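Local coordinates for glucose-6-phosphate isomerase (Thermus thermophilus, PDB 1ZZG), which probably catalyses the reversible isomerisation of glucose 6-phosphate to fructose 6-phosphate, a step shared by glycolysis and gluconeogenesis, at residues Arg57-Ala62 against Lys176-Pro181; Asp68-Gly73 against Ala137-Trp142. All coordinates share one frame; numbering follows the deposited sequence.

In the fold
From the N terminus, helix 52-61 leads into strand 68-72, so the first segments of the two contacts are neighbours in the chain. Interaction 2 closes the inner loop when helix 130-147 comes back against strand 68-72. Interaction 1 closes the outer one when strand 176-179 reaches helix 52-61, and interaction 2 is nested within it. Both contacts lie on the five-stranded parallel sheet ordered 94-98, 68-72, 118-124, 155-159, 176-179: interaction 2 at a strand flanked on both sides, interaction 1 at an outermost strand. Their centres are about 17 Å apart and their nearest atoms about 6 Å, so they pack separately onto one sheet.

Interaction 1: residues Arg57-Ala62 against Lys176-Pro181; sequences RRYREA and KAFAIP
Tyr59 meets both Lys176 and Phe178, and these three residues account for all of the 145 Å² buried here. One residue earlier, Arg58 pairs with Glu61 within the helix, gripping it side-on: NH2 of Arg58 lies 2.7 Å from OE2 of Glu61, on the syn side of the carboxylate, while NE meets OE1 from above the carboxylate plane. Tyr59 then turns to the strand: with CG anti to the backbone N (chi1 172°), its ring reaches the strand's side chains. The pair with Phe178 is an offset edge-to-face stack, the edge of Phe178 toward the tyrosine face, centroids 5.6 Å apart and planes at 75°. Phe178 CZ also comes within 3.8 Å of Tyr59 CB, which sits at the phenylalanine's edge. Lys176, its chain bent at chi2 and chi4, runs antiparallel alongside the tyrosine and approaches the ring obliquely, CG lying 3.6 Å from Tyr59 CE1. An alanine at Tyr59 is likely to leave the Phe178 edge without its aromatic partner and the CB-to-CE part of Lys176 without the ring it lies against. Val156 and Leu197 also touch Tyr59. The arrangement is a helix packed by an aromatic residue onto the edge strand of a parallel alpha/beta sheet, in the SIS-type fold of this isomerase family.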
ATOM      1  N   ARG A  57     -10.570  27.499  -4.589  1.00 29.15           N
ATOM      2  CA  ARG A  57      -9.414  28.351  -4.340  1.00 31.33           C
ATOM      3  C   ARG A  57      -9.757  29.523  -3.419  1.00 30.71           C
ATOM      4  O   ARG A  57      -9.017  29.827  -2.485  1.00 30.70           O
ATOM      5  CB  ARG A  57      -8.851  28.902  -5.654  1.00 32.93           C
ATOM      6  CG  ARG A  57      -7.998  27.933  -6.471  1.00 35.98           C
ATOM      7  CD  ARG A  57      -7.518  28.631  -7.746  1.00 40.12           C
ATOM      8  NE  ARG A  57      -6.628  27.822  -8.580  1.00 40.69           N
ATOM      9  CZ  ARG A  57      -5.429  27.402  -8.197  1.00 39.12           C
ATOM     10  NH1 ARG A  57      -4.981  27.712  -6.989  1.00 41.49           N
ATOM     11  NH2 ARG A  57      -4.673  26.692  -9.023  1.00 37.96           N
ATOM     12  N   ARG A  58     -10.873  30.189  -3.686  1.00 32.46           N
ATOM     13  CA  ARG A  58     -11.259  31.327  -2.861  1.00 33.45           C
ATOM     14  C   ARG A  58     -11.472  30.917  -1.407  1.00 32.33           C
ATOM     15  O   ARG A  58     -11.095  31.644  -0.486  1.00 33.00           O
ATOM     16  CB  ARG A  58     -12.517  31.990  -3.424  1.00 34.29           C
ATOM     17  CG  ARG A  58     -12.299  32.674  -4.777  1.00 36.82           C
ATOM     18  CD  ARG A  58     -11.192  33.735  -4.721  1.00 39.90           C
ATOM     19  NE  ARG A  58      -9.851  33.218  -5.009  1.00 42.99           N
ATOM     20  CZ  ARG A  58      -9.443  32.809  -6.209  1.00 43.93           C
ATOM     21  NH1 ARG A  58     -10.271  32.851  -7.245  1.00 46.07           N
ATOM     22  NH2 ARG A  58      -8.203  32.367  -6.381  1.00 44.18           N
ATOM     23  N   TYR A  59     -12.068  29.747  -1.203  1.00 31.39           N
ATOM     24  CA  TYR A  59     -12.306  29.250   0.146  1.00 29.80           C
ATOM     25  C   TYR A  59     -10.982  28.993   0.853  1.00 28.93           C
ATOM     26  O   TYR A  59     -10.818  29.328   2.024  1.00 28.57           O
ATOM     27  CB  TYR A  59     -13.114  27.949   0.111  1.00 29.10           C
ATOM     28  CG  TYR A  59     -13.231  27.288   1.466  1.00 28.42           C
ATOM     29  CD1 TYR A  59     -14.025  27.841   2.469  1.00 29.48           C
ATOM     30  CD2 TYR A  59     -12.522  26.122   1.754  1.00 27.60           C
ATOM     31  CE1 TYR A  59     -14.109  27.248   3.725  1.00 26.73           C
ATOM     32  CE2 TYR A  59     -12.599  25.526   3.000  1.00 27.20           C
ATOM     33  CZ  TYR A  59     -13.393  26.091   3.981  1.00 28.76           C
ATOM     34  OH  TYR A  59     -13.478  25.482   5.210  1.00 25.40           O
ATOM     35  N   ARG A  60     -10.039  28.389   0.134  1.00 28.65           N
ATOM     36  CA  ARG A  60      -8.731  28.074   0.697  1.00 28.66           C
ATOM     37  C   ARG A  60      -8.012  29.347   1.109  1.00 28.88           C
ATOM     38  O   ARG A  60      -7.503  29.456   2.226  1.00 29.01           O
ATOM     39  CB  ARG A  60      -7.884  27.312  -0.331  1.00 27.77           C
ATOM     40  CG  ARG A  60      -6.548  26.807   0.199  1.00 27.63           C
ATOM     41  CD  ARG A  60      -5.405  27.820   0.075  1.00 28.58           C
ATOM     42  NE  ARG A  60      -4.181  27.274   0.664  1.00 29.33           N
ATOM     43  CZ  ARG A  60      -3.931  27.238   1.973  1.00 31.69           C
ATOM     44  NH1 ARG A  60      -4.812  27.737   2.838  1.00 28.49           N
ATOM     45  NH2 ARG A  60      -2.818  26.664   2.420  1.00 29.15           N
ATOM     46  N   GLU A  61      -7.979  30.306   0.190  1.00 29.71           N
ATOM     47  CA  GLU A  61      -7.325  31.586   0.422  1.00 31.02           C
ATOM     48  C   GLU A  61      -7.903  32.334   1.617  1.00 31.39           C
ATOM     49  O   GLU A  61      -7.194  33.078   2.293  1.00 31.74           O
ATOM     50  CB  GLU A  61      -7.422  32.437  -0.842  1.00 30.63           C
ATOM     51  CG  GLU A  61      -6.497  31.962  -1.950  1.00 32.35           C
ATOM     52  CD  GLU A  61      -6.838  32.563  -3.296  1.00 33.80           C
ATOM     53  OE1 GLU A  61      -7.415  33.666  -3.327  1.00 36.72           O
ATOM     54  OE2 GLU A  61      -6.521  31.938  -4.324  1.00 34.39           O
ATOM     55  N   ALA A  62      -9.188  32.129   1.885  1.00 31.53           N
ATOM     56  CA  ALA A  62      -9.839  32.796   3.007  1.00 32.12           C
ATOM     57  C   ALA A  62      -9.497  32.111   4.332  1.00 32.75           C
ATOM     58  O   ALA A  62      -9.856  32.601   5.407  1.00 32.06           O
ATOM     59  CB  ALA A  62     -11.349  32.812   2.798  1.00 31.40           C
ATOM     60  N   LYS A 176     -19.648  25.357   5.730  1.00 30.12           N
ATOM     61  CA  LYS A 176     -19.268  25.498   4.334  1.00 30.82           C
ATOM     62  C   LYS A 176     -19.422  24.096   3.764  1.00 29.48           C
ATOM     63  O   LYS A 176     -19.100  23.106   4.427  1.00 27.85           O
ATOM     64  CB  LYS A 176     -17.813  25.935   4.196  1.00 32.00           C
ATOM     65  CG  LYS A 176     -17.385  26.180   2.755  1.00 35.77           C
ATOM     66  CD  LYS A 176     -18.115  27.383   2.168  1.00 39.43           C
ATOM     67  CE  LYS A 176     -17.640  27.699   0.757  1.00 42.53           C
ATOM     68  NZ  LYS A 176     -17.970  26.596  -0.179  1.00 44.80           N
ATOM     69  N   ALA A 177     -19.923  24.000   2.543  1.00 29.29           N
ATOM     70  CA  ALA A 177     -20.104  22.690   1.942  1.00 29.05           C
ATOM     71  C   ALA A 177     -19.828  22.718   0.451  1.00 29.51           C
ATOM     72  O   ALA A 177     -20.153  23.682  -0.246  1.00 28.72           O
ATOM     73  CB  ALA A 177     -21.517  22.185   2.209  1.00 29.41           C
ATOM     74  N   PHE A 178     -19.199  21.653  -0.021  1.00 27.20           N
ATOM     75  CA  PHE A 178     -18.877  21.510  -1.426  1.00 26.12           C
ATOM     76  C   PHE A 178     -19.674  20.318  -1.915  1.00 24.34           C
ATOM     77  O   PHE A 178     -20.025  19.436  -1.132  1.00 24.24           O
ATOM     78  CB  PHE A 178     -17.376  21.291  -1.598  1.00 25.14           C
ATOM     79  CG  PHE A 178     -16.565  22.544  -1.428  1.00 25.93           C
ATOM     80  CD1 PHE A 178     -16.478  23.475  -2.458  1.00 26.90           C
ATOM     81  CD2 PHE A 178     -15.890  22.794  -0.238  1.00 26.84           C
ATOM     82  CE1 PHE A 178     -15.729  24.636  -2.310  1.00 27.10           C
ATOM     83  CE2 PHE A 178     -15.136  23.950  -0.075  1.00 26.87           C
ATOM     84  CZ  PHE A 178     -15.053  24.874  -1.113  1.00 28.77           C
ATOM     85  N   ALA A 179     -19.949  20.288  -3.213  1.00 24.47           N
ATOM     86  CA  ALA A 179     -20.761  19.229  -3.775  1.00 24.13           C
ATOM     87  C   ALA A 179     -20.077  18.170  -4.621  1.00 24.52           C
ATOM     88  O   ALA A 179     -19.186  18.457  -5.418  1.00 23.81           O
ATOM     89  CB  ALA A 179     -21.897  19.850  -4.587  1.00 24.83           C
ATOM     90  N   ILE A 180     -20.506  16.931  -4.417  1.00 24.31           N
ATOM     91  CA  ILE A 180     -20.042  15.823  -5.229  1.00 23.98           C
ATOM     92  C   ILE A 180     -21.252  15.699  -6.155  1.00 24.72           C
ATOM     93  O   ILE A 180     -22.368  15.420  -5.697  1.00 24.35           O
ATOM     94  CB  ILE A 180     -19.888  14.520  -4.429  1.00 24.51           C
ATOM     95  CG1 ILE A 180     -18.738  14.654  -3.429  1.00 24.64           C
ATOM     96  CG2 ILE A 180     -19.627  13.352  -5.387  1.00 25.56           C
ATOM     97  CD1 ILE A 180     -18.574  13.436  -2.521  1.00 20.75           C
ATOM     98  N   PRO A 181     -21.061  15.945  -7.460  1.00 24.73           N
ATOM     99  CA  PRO A 181     -22.168  15.854  -8.417  1.00 25.60           C
ATOM    100  C   PRO A 181     -22.936  14.539  -8.327  1.00 25.26           C
ATOM    101  O   PRO A 181     -22.355  13.470  -8.148  1.00 24.79           O
ATOM    102  CB  PRO A 181     -21.476  16.022  -9.768  1.00 25.20           C
ATOM    103  CG  PRO A 181     -20.295  16.874  -9.439  1.00 24.01           C
ATOM    104  CD  PRO A 181     -19.801  16.277  -8.145  1.00 24.12           C
TER

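Interaction 2: residues Asp68-Gly73 against Ala137-Trp142; sequences DFVLIG and AVFLKW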
ATOM      1  N   ASP A  68      -3.088  21.940   9.619  1.00 27.62           N
ATOM      2  CA  ASP A  68      -3.418  20.521   9.609  1.00 28.18           C
ATOM      3  C   ASP A  68      -4.794  20.327   8.984  1.00 28.06           C
ATOM      4  O   ASP A  68      -5.772  20.948   9.395  1.00 28.37           O
ATOM      5  CB  ASP A  68      -3.384  19.959  11.035  1.00 27.74           C
ATOM      6  CG  ASP A  68      -1.972  19.906  11.608  1.00 30.25           C
ATOM      7  OD1 ASP A  68      -1.273  18.889  11.400  1.00 29.53           O
ATOM      8  OD2 ASP A  68      -1.552  20.892  12.251  1.00 30.54           O
ATOM      9  N   PHE A  69      -4.853  19.464   7.976  1.00 27.10           N
ATOM     10  CA  PHE A  69      -6.092  19.169   7.263  1.00 25.11           C
ATOM     11  C   PHE A  69      -6.481  17.723   7.566  1.00 25.85           C
ATOM     12  O   PHE A  69      -5.798  16.794   7.134  1.00 25.61           O
ATOM     13  CB  PHE A  69      -5.853  19.334   5.758  1.00 24.86           C
ATOM     14  CG  PHE A  69      -7.102  19.292   4.927  1.00 24.87           C
ATOM     15  CD1 PHE A  69      -7.645  20.463   4.410  1.00 23.73           C
ATOM     16  CD2 PHE A  69      -7.723  18.081   4.635  1.00 24.37           C
ATOM     17  CE1 PHE A  69      -8.790  20.430   3.612  1.00 22.77           C
ATOM     18  CE2 PHE A  69      -8.865  18.037   3.841  1.00 23.61           C
ATOM     19  CZ  PHE A  69      -9.399  19.217   3.327  1.00 22.82           C
ATOM     20  N   VAL A  70      -7.562  17.531   8.315  1.00 24.96           N
ATOM     21  CA  VAL A  70      -8.013  16.183   8.657  1.00 24.96           C
ATOM     22  C   VAL A  70      -9.157  15.771   7.733  1.00 25.79           C
ATOM     23  O   VAL A  70     -10.273  16.285   7.844  1.00 25.21           O
ATOM     24  CB  VAL A  70      -8.503  16.099  10.134  1.00 25.51           C
ATOM     25  CG1 VAL A  70      -9.071  14.711  10.421  1.00 22.14           C
ATOM     26  CG2 VAL A  70      -7.347  16.414  11.092  1.00 25.32           C
ATOM     27  N   LEU A  71      -8.881  14.850   6.817  1.00 25.63           N
ATOM     28  CA  LEU A  71      -9.916  14.396   5.900  1.00 24.08           C
ATOM     29  C   LEU A  71     -10.575  13.137   6.443  1.00 23.76           C
ATOM     30  O   LEU A  71      -9.949  12.082   6.516  1.00 24.85           O
ATOM     31  CB  LEU A  71      -9.326  14.119   4.510  1.00 24.14           C
ATOM     32  CG  LEU A  71     -10.297  14.076   3.318  1.00 24.22           C
ATOM     33  CD1 LEU A  71      -9.482  13.930   2.029  1.00 25.45           C
ATOM     34  CD2 LEU A  71     -11.299  12.926   3.465  1.00 22.59           C
ATOM     35  N   ILE A  72     -11.834  13.254   6.846  1.00 23.89           N
ATOM     36  CA  ILE A  72     -12.566  12.104   7.359  1.00 22.05           C
ATOM     37  C   ILE A  72     -13.352  11.544   6.181  1.00 23.41           C
ATOM     38  O   ILE A  72     -14.373  12.106   5.772  1.00 24.04           O
ATOM     39  CB  ILE A  72     -13.541  12.493   8.499  1.00 22.13           C
ATOM     40  CG1 ILE A  72     -12.789  13.257   9.598  1.00 19.54           C
ATOM     41  CG2 ILE A  72     -14.185  11.230   9.072  1.00 20.37           C
ATOM     42  CD1 ILE A  72     -13.617  13.578  10.851  1.00 21.44           C
ATOM     43  N   GLY A  73     -12.854  10.447   5.620  1.00 21.49           N
ATOM     44  CA  GLY A  73     -13.511   9.849   4.474  1.00 21.22           C
ATOM     45  C   GLY A  73     -12.875   8.516   4.161  1.00 20.83           C
ATOM     46  O   GLY A  73     -11.747   8.238   4.585  1.00 21.43           O
ATOM     47  N   ALA A 137     -18.340  12.198  14.380  1.00 27.17           N
ATOM     48  CA  ALA A 137     -18.940  12.353  15.705  1.00 28.33           C
ATOM     49  C   ALA A 137     -17.840  12.668  16.710  1.00 28.59           C
ATOM     50  O   ALA A 137     -17.942  13.616  17.490  1.00 28.82           O
ATOM     51  CB  ALA A 137     -19.663  11.072  16.107  1.00 28.06           C
ATOM     52  N   VAL A 138     -16.781  11.869  16.666  1.00 28.15           N
ATOM     53  CA  VAL A 138     -15.650  12.035  17.561  1.00 27.03           C
ATOM     54  C   VAL A 138     -14.980  13.394  17.403  1.00 27.46           C
ATOM     55  O   VAL A 138     -14.742  14.088  18.392  1.00 26.90           O
ATOM     56  CB  VAL A 138     -14.607  10.915  17.337  1.00 26.85           C
ATOM     57  CG1 VAL A 138     -13.382  11.163  18.194  1.00 26.12           C
ATOM     58  CG2 VAL A 138     -15.215   9.563  17.674  1.00 26.01           C
ATOM     59  N   PHE A 139     -14.676  13.792  16.171  1.00 27.60           N
ATOM     60  CA  PHE A 139     -14.032  15.092  15.984  1.00 29.24           C
ATOM     61  C   PHE A 139     -14.948  16.260  16.330  1.00 29.44           C
ATOM     62  O   PHE A 139     -14.478  17.286  16.802  1.00 30.30           O
ATOM     63  CB  PHE A 139     -13.481  15.249  14.560  1.00 29.99           C
ATOM     64  CG  PHE A 139     -12.031  14.857  14.434  1.00 30.91           C
ATOM     65  CD1 PHE A 139     -11.662  13.530  14.239  1.00 30.84           C
ATOM     66  CD2 PHE A 139     -11.030  15.811  14.580  1.00 30.38           C
ATOM     67  CE1 PHE A 139     -10.319  13.164  14.191  1.00 31.22           C
ATOM     68  CE2 PHE A 139      -9.684  15.456  14.537  1.00 31.11           C
ATOM     69  CZ  PHE A 139      -9.326  14.130  14.342  1.00 31.92           C
ATOM     70  N   LEU A 140     -16.248  16.108  16.104  1.00 30.43           N
ATOM     71  CA  LEU A 140     -17.183  17.182  16.413  1.00 31.29           C
ATOM     72  C   LEU A 140     -17.088  17.548  17.896  1.00 32.02           C
ATOM     73  O   LEU A 140     -16.990  18.723  18.243  1.00 32.74           O
ATOM     74  CB  LEU A 140     -18.598  16.758  16.056  1.00 32.33           C
ATOM     75  CG  LEU A 140     -19.143  17.325  14.743  1.00 35.07           C
ATOM     76  CD1 LEU A 140     -20.531  16.781  14.491  1.00 34.76           C
ATOM     77  CD2 LEU A 140     -19.171  18.843  14.815  1.00 34.59           C
ATOM     78  N   LYS A 141     -17.108  16.538  18.761  1.00 30.66           N
ATOM     79  CA  LYS A 141     -17.005  16.736  20.205  1.00 30.80           C
ATOM     80  C   LYS A 141     -15.715  17.504  20.517  1.00 31.23           C
ATOM     81  O   LYS A 141     -15.705  18.464  21.292  1.00 30.43           O
ATOM     82  CB  LYS A 141     -16.994  15.367  20.905  1.00 32.34           C
ATOM     83  CG  LYS A 141     -16.871  15.409  22.429  1.00 34.46           C
ATOM     84  CD  LYS A 141     -16.629  14.024  23.018  1.00 36.12           C
ATOM     85  CE  LYS A 141     -16.377  14.080  24.527  1.00 38.10           C
ATOM     86  NZ  LYS A 141     -17.528  14.630  25.294  1.00 40.03           N
ATOM     87  N   TRP A 142     -14.635  17.079  19.874  1.00 29.05           N
ATOM     88  CA  TRP A 142     -13.312  17.664  20.049  1.00 28.65           C
ATOM     89  C   TRP A 142     -13.303  19.133  19.635  1.00 29.56           C
ATOM     90  O   TRP A 142     -12.835  19.998  20.380  1.00 29.14           O
ATOM     91  CB  TRP A 142     -12.315  16.861  19.210  1.00 28.58           C
ATOM     92  CG  TRP A 142     -10.877  17.234  19.346  1.00 28.24           C
ATOM     93  CD1 TRP A 142     -10.045  16.965  20.400  1.00 28.49           C
ATOM     94  CD2 TRP A 142     -10.074  17.874  18.354  1.00 27.90           C
ATOM     95  NE1 TRP A 142      -8.770  17.391  20.118  1.00 26.93           N
ATOM     96  CE2 TRP A 142      -8.759  17.954  18.867  1.00 27.84           C
ATOM     97  CE3 TRP A 142     -10.336  18.387  17.077  1.00 28.88           C
ATOM     98  CZ2 TRP A 142      -7.706  18.525  18.144  1.00 27.55           C
ATOM     99  CZ3 TRP A 142      -9.292  18.953  16.357  1.00 27.62           C
ATOM    100  CH2 TRP A 142      -7.988  19.018  16.896  1.00 28.43           C
TER
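Strand 68-72 and helix 130-147 approach to 9.2 Å between the CA atoms of Ile72 and Phe139, a helix lying on a sheet face in the parallel alpha/beta SIS fold of this family. Val70 and Ile72, two positions apart on the strand, both turn toward the helix. Phe139 turns toward the strand and is the one helix residue that meets them, so the 130 Å² buried here rests almost wholly on three apolar side chains, all buried. Around them, Leu98 of a neighbouring strand and Leu110 of helix 103-112 also touch Phe139. Ala137 and Leu140 pack on Val325 of the second subunit and Val138 on its Pro323, so the same helix takes part in the dimer contact. Ile72 has CG1 anti to its carbonyl carbon (chi1 -54°), and an extended chi2 carries CD1 on to the phenylalanine, 3.9 Å from CD1 of Phe139 in an oblique approach. Val70 comes from the opposite direction, over one ring face: its CG1 makes a CH-pi contact 4.3 Å from the Phe139 centroid, 22° off the ring normal. The methyl is displaced toward the rim, where Val70 CG1 lies 4.0 Å from Phe139 CZ.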